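Long-range contacts in 2-methyl-3-hydroxypyridine-5-carboxylic acid oxygenase (Mesorhizobium loti, PDB 3ALJ), which probably uses FAD to oxygenate 2-methyl-3-hydroxypyridine-5-carboxylic acid and open its pyridine ring, a step in vitamin B6 breakdown: residues A[291-296]-A[341-346]; A[11-16]-A[34-39]; A[183-188]-A[256-261]. All blocks are in the same frame, centred on the assembly; numbering follows the deposited sequence.

Contact 1: residues A[291-296]-A[341-346]. With FAD (flavin-adenine dinucleotide), chain B.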
loop_
_atom_site.group_PDB
_atom_site.type_symbol
_atom_site.label_atom_id
_atom_site.label_comp_id
_atom_site.label_asym_id
_atom_site.label_seq_id
_atom_site.Cartn_x
_atom_site.Cartn_y
_atom_site.Cartn_z
ATOM N N HIS A 291 -3.554 10.866 -0.144
ATOM C CA HIS A 291 -4.547 10.189 -1.027
ATOM C C HIS A 291 -4.844 8.772 -0.573
ATOM O O HIS A 291 -5.041 7.868 -1.373
ATOM C CB HIS A 291 -3.994 10.224 -2.496
ATOM C CG HIS A 291 -2.663 9.585 -2.663
ATOM N ND1 HIS A 291 -2.431 8.236 -2.469
ATOM C CD2 HIS A 291 -1.480 10.122 -3.056
ATOM C CE1 HIS A 291 -1.134 7.990 -2.726
ATOM N NE2 HIS A 291 -0.542 9.093 -3.058
ATOM N N ALA A 292 -4.995 8.574 0.719
ATOM C CA ALA A 292 -5.427 7.261 1.156
ATOM C C ALA A 292 -6.762 6.845 0.600
ATOM O O ALA A 292 -7.632 7.715 0.395
ATOM C CB ALA A 292 -5.533 7.203 2.679
ATOM N N MET A 293 -6.922 5.579 0.197
ATOM C CA MET A 293 -8.035 5.123 -0.616
ATOM C C MET A 293 -8.571 3.784 -0.181
ATOM O O MET A 293 -7.923 3.091 0.615
ATOM C CB MET A 293 -7.613 5.165 -2.083
ATOM C CG MET A 293 -6.545 4.129 -2.430
ATOM S SD MET A 293 -6.135 4.139 -4.210
ATOM C CE MET A 293 -5.001 5.562 -4.238
ATOM N N CYS A 294 -9.724 3.431 -0.689
ATOM C CA CYS A 294 -10.195 2.093 -0.465
ATOM C C CYS A 294 -9.282 1.059 -1.112
ATOM O O CYS A 294 -8.753 1.340 -2.180
ATOM C CB CYS A 294 -11.612 1.922 -1.064
ATOM S SG CYS A 294 -12.841 3.019 -0.184
ATOM N N PRO A 295 -9.075 -0.088 -0.471
ATOM C CA PRO A 295 -8.104 -1.063 -1.009
ATOM C C PRO A 295 -8.619 -2.069 -2.033
ATOM O O PRO A 295 -7.852 -2.962 -2.426
ATOM C CB PRO A 295 -7.603 -1.755 0.269
ATOM C CG PRO A 295 -8.832 -1.827 1.138
ATOM C CD PRO A 295 -9.465 -0.405 0.957
ATOM N N ALA A 296 -9.820 -1.795 -2.592
ATOM C CA ALA A 296 -10.359 -2.767 -3.564
ATOM C C ALA A 296 -9.435 -3.045 -4.714
ATOM O O ALA A 296 -9.368 -4.202 -5.184
ATOM C CB ALA A 296 -11.773 -2.279 -4.101
ATOM N N ALA A 341 -11.050 7.159 -6.836
ATOM C CA ALA A 341 -12.504 7.155 -7.024
ATOM C C ALA A 341 -13.079 5.774 -7.471
ATOM O O ALA A 341 -14.065 5.346 -6.898
ATOM C CB ALA A 341 -12.888 8.239 -8.112
ATOM N N LEU A 342 -12.330 5.137 -8.392
ATOM C CA LEU A 342 -12.794 3.866 -8.898
ATOM C C LEU A 342 -12.718 2.801 -7.793
ATOM O O LEU A 342 -13.594 1.972 -7.634
ATOM C CB LEU A 342 -12.016 3.478 -10.178
ATOM C CG LEU A 342 -12.568 2.159 -10.776
ATOM C CD1 LEU A 342 -14.055 2.356 -11.200
ATOM C CD2 LEU A 342 -11.730 1.892 -12.048
ATOM N N SER A 343 -11.636 2.845 -7.012
ATOM C CA SER A 343 -11.509 1.921 -5.849
ATOM C C SER A 343 -12.668 2.051 -4.897
ATOM O O SER A 343 -13.213 1.112 -4.389
ATOM C CB SER A 343 -10.188 2.276 -5.117
ATOM O OG SER A 343 -9.134 1.867 -5.988
ATOM N N GLY A 344 -12.971 3.336 -4.604
ATOM C CA GLY A 344 -14.107 3.594 -3.741
ATOM C C GLY A 344 -15.460 3.109 -4.271
ATOM O O GLY A 344 -16.299 2.613 -3.518
ATOM N N ASP A 345 -15.618 3.304 -5.582
ATOM C CA ASP A 345 -16.865 2.812 -6.213
ATOM C C ASP A 345 -16.930 1.288 -6.160
ATOM O O ASP A 345 -17.910 0.716 -5.719
ATOM C CB ASP A 345 -16.820 3.300 -7.628
ATOM C CG ASP A 345 -18.014 2.859 -8.457
ATOM O OD1 ASP A 345 -18.218 1.645 -8.759
ATOM O OD2 ASP A 345 -18.757 3.724 -8.844
ATOM N N TYR A 346 -15.829 0.617 -6.483
ATOM C CA TYR A 346 -15.870 -0.859 -6.349
ATOM C C TYR A 346 -16.102 -1.298 -4.952
ATOM O O TYR A 346 -16.862 -2.222 -4.742
ATOM C CB TYR A 346 -14.462 -1.412 -6.766
ATOM C CG TYR A 346 -14.349 -1.702 -8.266
ATOM C CD1 TYR A 346 -15.098 -1.049 -9.279
ATOM C CD2 TYR A 346 -13.530 -2.709 -8.684
ATOM C CE1 TYR A 346 -14.921 -1.354 -10.679
ATOM C CE2 TYR A 346 -13.404 -3.024 -9.994
ATOM C CZ TYR A 346 -14.068 -2.401 -10.983
ATOM O OH TYR A 346 -13.969 -2.736 -12.333
HETATM P PA FAD B . 2.272 4.423 5.932
HETATM O O1A FAD B . 2.538 3.073 5.343
HETATM O O2A FAD B . 1.200 4.594 6.843
HETATM O O5B FAD B . 3.636 4.873 6.609
HETATM C C5B FAD B . 3.738 6.149 7.325
HETATM C C4B FAD B . 4.937 5.909 8.221
HETATM O O4B FAD B . 5.083 7.223 8.862
HETATM C C3B FAD B . 4.722 4.956 9.337
HETATM O O3B FAD B . 5.854 4.077 9.498
HETATM C C2B FAD B . 4.437 5.886 10.572
HETATM O O2B FAD B . 4.836 5.307 11.826
HETATM C C1B FAD B . 5.323 7.061 10.319
HETATM N N9A FAD B . 4.820 8.300 10.822
HETATM C C8A FAD B . 3.521 8.706 11.029
HETATM N N7A FAD B . 3.465 9.981 11.441
HETATM C C5A FAD B . 4.780 10.414 11.514
HETATM C C6A FAD B . 5.345 11.657 11.788
HETATM N N6A FAD B . 4.553 12.723 12.149
HETATM N N1A FAD B . 6.676 11.736 11.725
HETATM C C2A FAD B . 7.459 10.695 11.422
HETATM N N3A FAD B . 6.974 9.460 11.103
HETATM C C4A FAD B . 5.616 9.367 11.131
HETATM N N1 FAD B . -1.828 -0.933 -1.009
HETATM C C2 FAD B . -1.330 -1.631 -2.013
HETATM O O2 FAD B . -0.576 -1.144 -2.871
HETATM N N3 FAD B . -1.660 -2.979 -2.152
HETATM C C4 FAD B . -2.478 -3.631 -1.228
HETATM O O4 FAD B . -2.622 -4.908 -1.317
HETATM C C4X FAD B . -3.000 -2.867 -0.200
HETATM N N5 FAD B . -3.940 -3.458 0.712
HETATM C C5X FAD B . -4.508 -2.668 1.695
HETATM C C6 FAD B . -5.509 -3.184 2.536
HETATM C C7 FAD B . -6.027 -2.424 3.553
HETATM C C7M FAD B . -7.121 -3.035 4.476
HETATM C C8 FAD B . -5.629 -1.115 3.722
HETATM C C8M FAD B . -6.217 -0.213 4.832
HETATM C C9 FAD B . -4.637 -0.583 2.886
HETATM C C9A FAD B . -4.094 -1.349 1.825
HETATM N N10 FAD B . -3.089 -0.805 0.910
HETATM C C10 FAD B . -2.609 -1.555 -0.097
HETATM C "C1'" FAD B . -2.670 0.668 1.066
HETATM C "C2'" FAD B . -1.334 0.730 1.794
HETATM O "O2'" FAD B . -1.453 0.053 3.063
HETATM C "C3'" FAD B . -1.001 2.198 2.120
HETATM O "O3'" FAD B . -1.516 3.017 1.003
HETATM C "C4'" FAD B . 0.439 2.492 2.206
HETATM O "O4'" FAD B . 0.958 1.727 3.331
HETATM C "C5'" FAD B . 0.700 3.931 2.508
HETATM O "O5'" FAD B . 2.108 4.128 2.604
HETATM P P FAD B . 2.595 5.490 3.240
HETATM O O1P FAD B . 4.061 5.393 3.271
HETATM O O2P FAD B . 1.953 6.679 2.594
HETATM O O3P FAD B . 1.993 5.476 4.741
HETATM O O HOH W 1 -7.011 0.568 -4.300
#
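This contact backs the flavin end of the FAD pocket, where the loop 291-296 is set against helix 321-349 and C294 and A296 meet S343, G344 and Y346. P295 turns the other way. P295 CB lies 3.4 Å from C6 of FAD, so the loop touches the flavin as well as the helix. The carbonyl O of C294 faces S343 CB at 3.4 Å. S343 has two conformers, and in the one described here a water donates to C294 O at 2.9 Å and to S343 OG at 3.0 Å. The rotation about chi1 (-70°) in this conformer turns S343 OG back along the helix, where it also hydrogen-bonds to the carbonyl O of C339. C294 SG approaches G344 CA to 3.8 Å. This sulfur is linked covalently to beta-mercaptoethanol, probably from the crystallisation liquor. A296 CB rests against both S343 O, at 3.7 Å, and Y346 CB, at 3.9 Å. Y346 sends its hydroxyl elsewhere, to the carbonyl O of M357. M293 SD is a looser neighbour of S343 OG. No direct hydrogen bond crosses between the two segments. The loop is held to the helix by close van der Waals contact and by one bridging water. That water gives the C294 carbonyl a donor that the helix does not supply, but the bridge rests on one conformer of S343 and is tentative.

Contact 2: residues A[11-16]-A[34-39]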
loop_
_atom_site.group_PDB
_atom_site.type_symbol
_atom_site.label_atom_id
_atom_site.label_comp_id
_atom_site.label_asym_id
_atom_site.label_seq_id
_atom_site.Cartn_x
_atom_site.Cartn_y
_atom_site.Cartn_z
ATOM N N THR A 11 24.921 20.746 -3.235
ATOM C CA THR A 11 24.109 19.517 -2.798
ATOM C C THR A 11 22.810 19.928 -2.074
ATOM O O THR A 11 22.850 20.472 -0.990
ATOM C CB THR A 11 24.804 18.595 -1.755
ATOM O OG1 THR A 11 26.081 18.182 -2.248
ATOM C CG2 THR A 11 24.008 17.286 -1.612
ATOM N N ARG A 12 21.704 19.584 -2.704
ATOM C CA ARG A 12 20.349 19.804 -2.252
ATOM C C ARG A 12 20.048 18.877 -1.035
ATOM O O ARG A 12 20.463 17.753 -1.002
ATOM C CB ARG A 12 19.500 19.383 -3.442
ATOM C CG ARG A 12 19.812 20.101 -4.764
ATOM C CD ARG A 12 18.902 19.433 -5.833
ATOM N NE ARG A 12 19.408 18.167 -6.387
ATOM C CZ ARG A 12 18.799 17.514 -7.396
ATOM N NH1 ARG A 12 19.315 16.415 -7.859
ATOM N NH2 ARG A 12 17.723 18.028 -7.925
ATOM N N ARG A 13 19.336 19.407 -0.048
ATOM C CA ARG A 13 18.987 18.635 1.116
ATOM C C ARG A 13 17.440 18.369 1.197
ATOM O O ARG A 13 16.680 19.279 0.979
ATOM C CB ARG A 13 19.412 19.425 2.362
ATOM C CG ARG A 13 19.306 18.457 3.606
ATOM C CD ARG A 13 19.733 18.899 4.921
ATOM N NE ARG A 13 21.149 19.129 4.808
ATOM C CZ ARG A 13 21.806 19.704 5.797
ATOM N NH1 ARG A 13 23.125 19.991 5.636
ATOM N NH2 ARG A 13 21.159 20.014 6.918
ATOM N N ALA A 14 17.116 17.099 1.467
ATOM C CA ALA A 14 15.680 16.764 1.677
ATOM C C ALA A 14 15.569 16.163 3.080
ATOM O O ALA A 14 16.365 15.364 3.513
ATOM C CB ALA A 14 15.317 15.739 0.624
ATOM N N GLU A 15 14.438 16.552 3.691
ATOM C CA GLU A 15 14.052 15.910 5.009
ATOM C C GLU A 15 12.690 15.238 4.719
ATOM O O GLU A 15 11.736 15.870 4.267
ATOM C CB GLU A 15 13.892 17.022 6.096
ATOM C CG GLU A 15 15.227 17.664 6.467
ATOM C CD GLU A 15 16.046 16.814 7.372
ATOM O OE1 GLU A 15 15.610 15.704 7.739
ATOM O OE2 GLU A 15 17.146 17.225 7.741
ATOM N N VAL A 16 12.636 13.928 5.006
ATOM C CA VAL A 16 11.471 13.105 4.734
ATOM C C VAL A 16 10.889 12.707 6.060
ATOM O O VAL A 16 11.633 12.168 6.965
ATOM C CB VAL A 16 11.899 11.875 3.938
ATOM C CG1 VAL A 16 10.686 10.936 3.709
ATOM C CG2 VAL A 16 12.562 12.233 2.632
ATOM N N GLY A 34 21.393 12.128 -6.031
ATOM C CA GLY A 34 22.467 13.000 -5.452
ATOM C C GLY A 34 21.948 13.932 -4.357
ATOM O O GLY A 34 22.734 14.706 -3.813
ATOM N N TRP A 35 20.683 13.817 -3.933
ATOM C CA TRP A 35 20.230 14.593 -2.737
ATOM C C TRP A 35 20.910 14.063 -1.488
ATOM O O TRP A 35 21.160 12.884 -1.295
ATOM C CB TRP A 35 18.709 14.476 -2.576
ATOM C CG TRP A 35 17.917 15.175 -3.583
ATOM C CD1 TRP A 35 17.614 14.819 -4.920
ATOM C CD2 TRP A 35 17.223 16.386 -3.346
ATOM N NE1 TRP A 35 16.837 15.733 -5.469
ATOM C CE2 TRP A 35 16.543 16.741 -4.544
ATOM C CE3 TRP A 35 17.072 17.227 -2.217
ATOM C CZ2 TRP A 35 15.698 17.886 -4.692
ATOM C CZ3 TRP A 35 16.253 18.372 -2.396
ATOM C CH2 TRP A 35 15.602 18.708 -3.602
ATOM N N ASP A 36 21.104 15.046 -0.557
ATOM C CA ASP A 36 21.447 14.692 0.786
ATOM C C ASP A 36 20.092 14.435 1.500
ATOM O O ASP A 36 19.445 15.427 1.795
ATOM C CB ASP A 36 22.257 15.836 1.459
ATOM C CG ASP A 36 22.581 15.507 2.949
ATOM O OD1 ASP A 36 22.239 14.437 3.495
ATOM O OD2 ASP A 36 23.408 16.299 3.559
ATOM N N VAL A 37 19.747 13.199 1.773
ATOM C CA VAL A 37 18.430 12.872 2.335
ATOM C C VAL A 37 18.490 12.289 3.700
ATOM O O VAL A 37 19.247 11.329 3.985
ATOM C CB VAL A 37 17.813 11.647 1.528
ATOM C CG1 VAL A 37 16.325 11.471 1.973
ATOM C CG2 VAL A 37 17.892 11.808 0.157
ATOM N N ARG A 38 17.647 12.844 4.597
ATOM C CA ARG A 38 17.531 12.281 5.911
ATOM C C ARG A 38 16.057 11.898 6.116
ATOM O O ARG A 38 15.148 12.657 5.605
ATOM C CB ARG A 38 17.889 13.356 6.963
ATOM C CG ARG A 38 19.408 13.806 6.770
ATOM C CD ARG A 38 19.422 15.139 6.050
ATOM N NE ARG A 38 20.808 15.592 5.746
ATOM C CZ ARG A 38 21.585 16.195 6.656
ATOM N NH1 ARG A 38 22.776 16.608 6.249
ATOM N NH2 ARG A 38 21.154 16.445 7.927
ATOM N N LEU A 39 15.801 10.767 6.726
ATOM C CA LEU A 39 14.395 10.270 6.940
ATOM C C LEU A 39 14.133 10.096 8.388
ATOM O O LEU A 39 15.011 9.565 9.143
ATOM C CB LEU A 39 14.259 8.927 6.166
ATOM C CG LEU A 39 12.856 8.293 6.325
ATOM C CD1 LEU A 39 12.438 7.618 4.962
ATOM C CD2 LEU A 39 12.727 7.309 7.417
HETATM O O HOH W 2 23.053 19.067 2.704
HETATM O O HOH W 3 18.758 15.878 9.338
#
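R13 pairs with D36, and V16 with L39, where the parallel strands 13-16 and 36-39 run 4.7 Å apart with their directions 14° apart. D36 N bonds to R12 O, A14 N to D36 O, R38 N to A14 O and V16 N to R38 O, all at 2.8 to 3.0 Å. The strands belong to the beta-alpha-beta unit 13-17, 21-32, 36-40, consistent with a Rossmann-type FAD fold. In one of two modelled conformers, R12 lies over one face of W35. Its CB sits over the six-membered ring, a CH-pi contact. The chain then bends at chi3 (-82°) and lays the guanidinium flat on the indole, centres 3.8 Å apart, with W35 NE1 over the middle of the guanidinium. R12 NH1 also forms a salt bridge with E316. A14 CB meets W35 CE3 at 3.7 Å, on the side of the sheet where V16 CG2 also meets V37 CG1. On the side of R13, E15, D36 and R38, the guanidinium groups of R13 and R38 stack with their planes 10° apart. R38 grips D36 side-on: NH1 reaches OD2 at 2.8 Å and NE reaches OD1 at 2.9 Å, both from above the carboxylate plane. A water joins R13 NE to D36 OD2, which face each other in a long salt bridge. Another joins E15 OE2 to R38 NH2, while E15 OE1 bonds to H40. The stacked arginines carry like charge, which D36, and less directly E15, probably offsets.

Contact 3: residues A[183-188]-A[256-261]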
loop_
_atom_site.group_PDB
_atom_site.type_symbol
_atom_site.label_atom_id
_atom_site.label_comp_id
_atom_site.label_asym_id
_atom_site.label_seq_id
_atom_site.Cartn_x
_atom_site.Cartn_y
_atom_site.Cartn_z
ATOM N N ILE A 183 -0.808 -13.348 8.481
ATOM C CA ILE A 183 0.073 -14.324 7.869
ATOM C C ILE A 183 0.019 -15.588 8.643
ATOM O O ILE A 183 0.256 -15.586 9.898
ATOM C CB ILE A 183 1.518 -13.795 7.722
ATOM C CG1 ILE A 183 1.645 -12.421 7.024
ATOM C CG2 ILE A 183 2.403 -14.843 7.062
ATOM C CD1 ILE A 183 1.036 -12.402 5.542
ATOM N N VAL A 184 -0.252 -16.680 7.932
ATOM C CA VAL A 184 -0.225 -18.054 8.492
ATOM C C VAL A 184 0.600 -18.941 7.569
ATOM O O VAL A 184 0.941 -18.617 6.432
ATOM C CB VAL A 184 -1.643 -18.655 8.680
ATOM C CG1 VAL A 184 -2.404 -17.755 9.670
ATOM C CG2 VAL A 184 -2.392 -18.689 7.324
ATOM N N PRO A 185 1.013 -20.122 8.033
ATOM C CA PRO A 185 1.624 -21.097 7.150
ATOM C C PRO A 185 0.702 -21.521 6.001
ATOM O O PRO A 185 -0.543 -21.480 6.170
ATOM C CB PRO A 185 1.919 -22.311 8.113
ATOM C CG PRO A 185 1.854 -21.755 9.436
ATOM C CD PRO A 185 0.834 -20.629 9.410
ATOM N N ARG A 186 1.320 -21.845 4.863
ATOM C CA ARG A 186 0.548 -22.317 3.715
ATOM C C ARG A 186 -0.314 -23.565 3.962
ATOM O O ARG A 186 -1.387 -23.656 3.384
ATOM C CB ARG A 186 1.471 -22.599 2.565
ATOM C CG ARG A 186 2.165 -21.314 1.985
ATOM C CD ARG A 186 1.237 -20.470 1.073
ATOM N NE ARG A 186 0.597 -21.198 -0.012
ATOM C CZ ARG A 186 1.119 -21.400 -1.206
ATOM N NH1 ARG A 186 2.328 -20.952 -1.607
ATOM N NH2 ARG A 186 0.369 -22.040 -2.085
ATOM N N MET A 187 0.181 -24.501 4.799
ATOM C CA MET A 187 -0.504 -25.778 5.048
ATOM C C MET A 187 -0.892 -26.451 3.731
ATOM O O MET A 187 -1.991 -27.008 3.640
ATOM C CB MET A 187 -1.753 -25.575 5.928
ATOM C CG MET A 187 -1.543 -24.686 7.214
ATOM S SD MET A 187 -0.230 -25.382 8.230
ATOM C CE MET A 187 -1.120 -26.852 8.948
ATOM N N LYS A 188 -0.023 -26.386 2.729
ATOM C CA LYS A 188 -0.550 -26.661 1.385
ATOM C C LYS A 188 -0.969 -28.131 1.285
ATOM O O LYS A 188 -2.029 -28.387 0.679
ATOM C CB LYS A 188 0.402 -26.218 0.251
ATOM C CG LYS A 188 -0.183 -26.241 -1.209
ATOM C CD LYS A 188 0.905 -25.786 -2.188
ATOM C CE LYS A 188 0.622 -26.115 -3.593
ATOM N NZ LYS A 188 1.837 -25.749 -4.417
ATOM N N LEU A 256 -7.089 -21.717 8.947
ATOM C CA LEU A 256 -7.860 -20.995 9.922
ATOM C C LEU A 256 -7.482 -21.407 11.370
ATOM O O LEU A 256 -7.470 -20.553 12.264
ATOM C CB LEU A 256 -9.345 -21.058 9.699
ATOM C CG LEU A 256 -9.793 -20.381 8.356
ATOM C CD1 LEU A 256 -11.228 -20.876 8.046
ATOM C CD2 LEU A 256 -9.703 -18.916 8.522
ATOM N N ILE A 257 -7.162 -22.700 11.549
ATOM C CA ILE A 257 -6.763 -23.113 12.910
ATOM C C ILE A 257 -5.469 -22.377 13.236
ATOM O O ILE A 257 -5.316 -21.902 14.382
ATOM C CB ILE A 257 -6.597 -24.666 12.918
ATOM C CG1 ILE A 257 -7.997 -25.294 12.939
ATOM C CG2 ILE A 257 -5.734 -25.134 14.157
ATOM C CD1 ILE A 257 -7.978 -26.825 12.675
ATOM N N GLU A 258 -4.505 -22.249 12.281
ATOM C CA GLU A 258 -3.278 -21.481 12.561
ATOM C C GLU A 258 -3.600 -20.025 12.809
ATOM O O GLU A 258 -3.052 -19.380 13.733
ATOM C CB GLU A 258 -2.210 -21.606 11.488
ATOM C CG GLU A 258 -1.900 -23.114 11.188
ATOM C CD GLU A 258 -1.343 -23.824 12.432
ATOM O OE1 GLU A 258 -0.580 -23.197 13.175
ATOM O OE2 GLU A 258 -1.767 -25.012 12.688
ATOM N N ALA A 259 -4.595 -19.482 12.081
ATOM C CA ALA A 259 -4.950 -18.074 12.303
ATOM C C ALA A 259 -5.484 -17.730 13.637
ATOM O O ALA A 259 -5.255 -16.628 14.215
ATOM C CB ALA A 259 -5.966 -17.607 11.194
ATOM N N ALA A 260 -6.269 -18.695 14.160
ATOM C CA ALA A 260 -6.919 -18.510 15.438
ATOM C C ALA A 260 -5.915 -18.473 16.620
ATOM O O ALA A 260 -6.333 -17.935 17.667
ATOM C CB ALA A 260 -7.995 -19.624 15.638
ATOM N N LYS A 261 -4.695 -18.937 16.401
ATOM C CA LYS A 261 -3.612 -18.831 17.452
ATOM C C LYS A 261 -3.039 -17.428 17.599
ATOM O O LYS A 261 -2.272 -17.179 18.553
ATOM C CB LYS A 261 -2.486 -19.761 17.099
ATOM C CG LYS A 261 -2.972 -21.199 17.046
ATOM C CD LYS A 261 -1.850 -22.030 16.572
ATOM C CE LYS A 261 -2.268 -23.536 16.667
ATOM N NZ LYS A 261 -1.287 -24.354 15.974
#
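Helix 253-260 lies against the end of strand 170-185 in the seven-stranded mixed sheet, and V184, P185 and M187 meet E258 and A259 there. The axes of strand 183-185 and helix 256-260 come within 7.7 Å and cross at 128°. V184 CG1 lies beside its own backbone N (chi1 -61°) and reaches A259 CA at 3.7 Å, with A259 CB close by. P185 CD touches E258 CB at 3.8 Å, the side chains crossing at about a right angle. M187 bends at chi2 and chi3, and its SD comes to 4.1 Å from E258 CG. The contact is thus made by the aliphatic part of E258. The E258 carboxylate turns to K261: K261 NZ makes a salt bridge to E258 OE1 at 3.1 Å, on the syn side but 28° out of the plane. An alanine here removes CG and the carboxylate, which would probably open a gap beside M187 SD and leave the K261 ammonium without its mate. V184 also packs on L222 and L224 of the adjacent strand 221-228. On its other side the helix packs through L256 on L242, W245 and V246 of helix 242-248 and on I212 of strand 211-216.

Along the chain contact 2 comes first, then contact 3, then contact 1, each closing before the next opens. None touches another. The centres of contacts 1 and 2 lie about 32 Å apart, those of 1 and 3 about 29 Å. The centres of 2 and 3 lie about 42 Å apart, on opposite sides of the chain's centre. Contact 2 joins neighbouring strands of the six-stranded sheet that holds the beta-alpha-beta unit. Contact 3 sets a helix on the seven-stranded sheet. Contact 1 belongs to neither sheet: its loop meets helix 321-349 and touches the flavin. Contact 2 thus lies in what is probably the Rossmann-type dinucleotide-binding part, contact 3 far from it and contact 1 at the FAD pocket.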